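Side-chain contact in type II toxin-antitoxin system RelE/ParE family toxin (Pyrococcus horikoshii, PDB 1WMI), which probably acts as the toxin of a RelE/ParE-type toxin-antitoxin pair, cleaving messenger RNA on the ribosome as RelE relatives do when not held by antitoxin: residues 67-72 with 76-81. Sequence-based numbering, arbitrary orientation.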
loop_
_atom_site.group_PDB
_atom_site.type_symbol
_atom_site.label_atom_id
_atom_site.label_comp_id
_atom_site.label_asym_id
_atom_site.label_seq_id
_atom_site.Cartn_x
_atom_site.Cartn_y
_atom_site.Cartn_z
ATOM N N ILE A 67 10.024 3.254 7.782
ATOM C CA ILE A 67 9.641 2.057 8.523
ATOM C C ILE A 67 9.687 2.381 10.012
ATOM O O ILE A 67 10.658 2.957 10.504
ATOM C CB ILE A 67 10.580 0.871 8.224
ATOM C CG1 ILE A 67 10.534 0.539 6.734
ATOM C CG2 ILE A 67 10.143 -0.349 9.022
ATOM C CD1 ILE A 67 11.261 -0.759 6.364
ATOM N N TYR A 68 8.635 2.010 10.730
ATOM C CA TYR A 68 8.551 2.312 12.149
ATOM C C TYR A 68 7.866 1.221 12.944
ATOM O O TYR A 68 7.232 0.331 12.380
ATOM C CB TYR A 68 7.805 3.638 12.352
ATOM C CG TYR A 68 6.343 3.630 11.942
ATOM C CD1 TYR A 68 5.340 3.387 12.873
ATOM C CD2 TYR A 68 5.967 3.916 10.630
ATOM C CE1 TYR A 68 3.993 3.434 12.515
ATOM C CE2 TYR A 68 4.626 3.966 10.260
ATOM C CZ TYR A 68 3.643 3.726 11.210
ATOM O OH TYR A 68 2.316 3.794 10.858
ATOM N N SER A 69 8.005 1.291 14.261
ATOM C CA SER A 69 7.382 0.313 15.133
ATOM C C SER A 69 6.371 0.978 16.047
ATOM O O SER A 69 6.469 2.168 16.344
ATOM C CB SER A 69 8.438 -0.393 15.972
ATOM O OG SER A 69 9.202 0.542 16.705
ATOM N N VAL A 70 5.390 0.200 16.485
ATOM C CA VAL A 70 4.367 0.702 17.386
ATOM C C VAL A 70 4.319 -0.223 18.585
ATOM O O VAL A 70 4.067 -1.423 18.452
ATOM C CB VAL A 70 2.962 0.738 16.721
ATOM C CG1 VAL A 70 1.909 1.202 17.736
ATOM C CG2 VAL A 70 2.973 1.668 15.530
ATOM N N ASN A 71 4.598 0.342 19.752
ATOM C CA ASN A 71 4.571 -0.398 21.000
ATOM C C ASN A 71 3.264 0.049 21.623
ATOM O O ASN A 71 3.182 1.131 22.206
ATOM C CB ASN A 71 5.743 0.017 21.884
ATOM C CG ASN A 71 5.940 -0.904 23.067
ATOM O OD1 ASN A 71 5.124 -1.782 23.325
ATOM N ND2 ASN A 71 7.028 -0.700 23.798
ATOM N N TRP A 72 2.235 -0.778 21.476
ATOM C CA TRP A 72 0.921 -0.449 21.996
ATOM C C TRP A 72 0.856 -0.339 23.507
ATOM O O TRP A 72 0.133 0.501 24.029
ATOM C CB TRP A 72 -0.104 -1.472 21.510
ATOM C CG TRP A 72 -0.143 -1.586 20.017
ATOM C CD1 TRP A 72 0.531 -2.489 19.251
ATOM C CD2 TRP A 72 -0.877 -0.753 19.108
ATOM N NE1 TRP A 72 0.262 -2.276 17.920
ATOM C CE2 TRP A 72 -0.599 -1.218 17.801
ATOM C CE3 TRP A 72 -1.740 0.339 19.267
ATOM C CZ2 TRP A 72 -1.157 -0.628 16.656
ATOM C CZ3 TRP A 72 -2.294 0.927 18.132
ATOM C CH2 TRP A 72 -2.000 0.441 16.841
ATOM N N VAL A 76 4.486 3.870 22.307
ATOM C CA VAL A 76 5.697 4.452 21.752
ATOM C C VAL A 76 5.851 4.060 20.295
ATOM O O VAL A 76 5.802 2.875 19.952
ATOM C CB VAL A 76 6.945 3.983 22.531
ATOM C CG1 VAL A 76 8.207 4.394 21.808
ATOM C CG2 VAL A 76 6.933 4.582 23.912
ATOM N N ILE A 77 6.013 5.067 19.443
ATOM C CA ILE A 77 6.194 4.862 18.013
ATOM C C ILE A 77 7.637 5.230 17.707
ATOM O O ILE A 77 8.103 6.312 18.063
ATOM C CB ILE A 77 5.248 5.764 17.189
ATOM C CG1 ILE A 77 3.793 5.378 17.479
ATOM C CG2 ILE A 77 5.556 5.631 15.701
ATOM C CD1 ILE A 77 2.785 6.094 16.615
ATOM N N LYS A 78 8.359 4.327 17.061
ATOM C CA LYS A 78 9.750 4.611 16.761
ATOM C C LYS A 78 9.960 4.580 15.275
ATOM O O LYS A 78 9.539 3.639 14.608
ATOM C CB LYS A 78 10.673 3.580 17.419
ATOM C CG LYS A 78 10.573 3.505 18.933
ATOM C CD LYS A 78 11.561 2.495 19.499
ATOM C CE LYS A 78 11.330 2.264 20.975
ATOM N NZ LYS A 78 12.331 1.312 21.521
ATOM N N ILE A 79 10.592 5.633 14.763
ATOM C CA ILE A 79 10.905 5.720 13.348
ATOM C C ILE A 79 12.230 4.974 13.238
ATOM O O ILE A 79 13.263 5.466 13.681
ATOM C CB ILE A 79 11.096 7.190 12.898
ATOM C CG1 ILE A 79 9.867 8.026 13.284
ATOM C CG2 ILE A 79 11.368 7.248 11.395
ATOM C CD1 ILE A 79 8.573 7.594 12.636
ATOM N N LEU A 80 12.189 3.776 12.671
ATOM C CA LEU A 80 13.386 2.959 12.530
ATOM C C LEU A 80 14.327 3.362 11.397
ATOM O O LEU A 80 15.519 3.561 11.632
ATOM C CB LEU A 80 13.000 1.485 12.390
ATOM C CG LEU A 80 12.436 0.819 13.654
ATOM C CD1 LEU A 80 13.276 1.206 14.871
ATOM C CD2 LEU A 80 11.016 1.255 13.870
ATOM N N LYS A 81 13.816 3.472 10.173
ATOM C CA LYS A 81 14.675 3.853 9.054
ATOM C C LYS A 81 13.926 4.353 7.825
ATOM O O LYS A 81 12.700 4.273 7.749
ATOM C CB LYS A 81 15.569 2.679 8.642
ATOM C CG LYS A 81 14.822 1.552 7.957
ATOM C CD LYS A 81 15.774 0.540 7.353
ATOM C CE LYS A 81 16.616 1.151 6.245
ATOM N NZ LYS A 81 17.482 0.112 5.604
HETATM O O HOH W 1 7.821 0.950 19.101
#
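Y68 and I79, V70 and I77 face each other as non-hydrogen-bonded pairs in an antiparallel beta hairpin, 67-71 against 76-81, in the middle of the toxin's sheet. Strand 54-60 flanks the first arm and strand 4-8 the second. Backbone bonds zip the arms together, K78 N reaching S69 O at 3.0 Å and N71 N reaching V76 O at 2.8 Å. V76 O also accepts from a water at 2.9 Å, which lies 2.8 Å from S69 OG. Toward the far end the register slips by one residue in a classic beta bulge: L80 and K81 both face I67. I67 O therefore takes two amides. L80 N meets I67 O at 2.8 Å in the carbonyl plane, but bent at the hydrogen (133°). K81 N reaches I67 O at 3.2 Å, and is straighter. The mixed sheet, with this hairpin at its centre, is the core expected of the RelE/ParE fold. With CG between the backbone N and the carbonyl carbon (chi1 65°), the Y68 ring lies beside I77, the two side chains pointing the same way, and Y68 CD1 touches I77 CG2 at 3.6 Å. I79 CD1 comes to 4.0 Å from Y68 CB. Helix 20-33 packs L33 on both isoleucines, while Y68 OH is hydrogen-bonded to P37 O. The other face, carrying I67, S69 and K78, meets a chain of another protein, whose backbone accepts a hydrogen bond from K78 NZ.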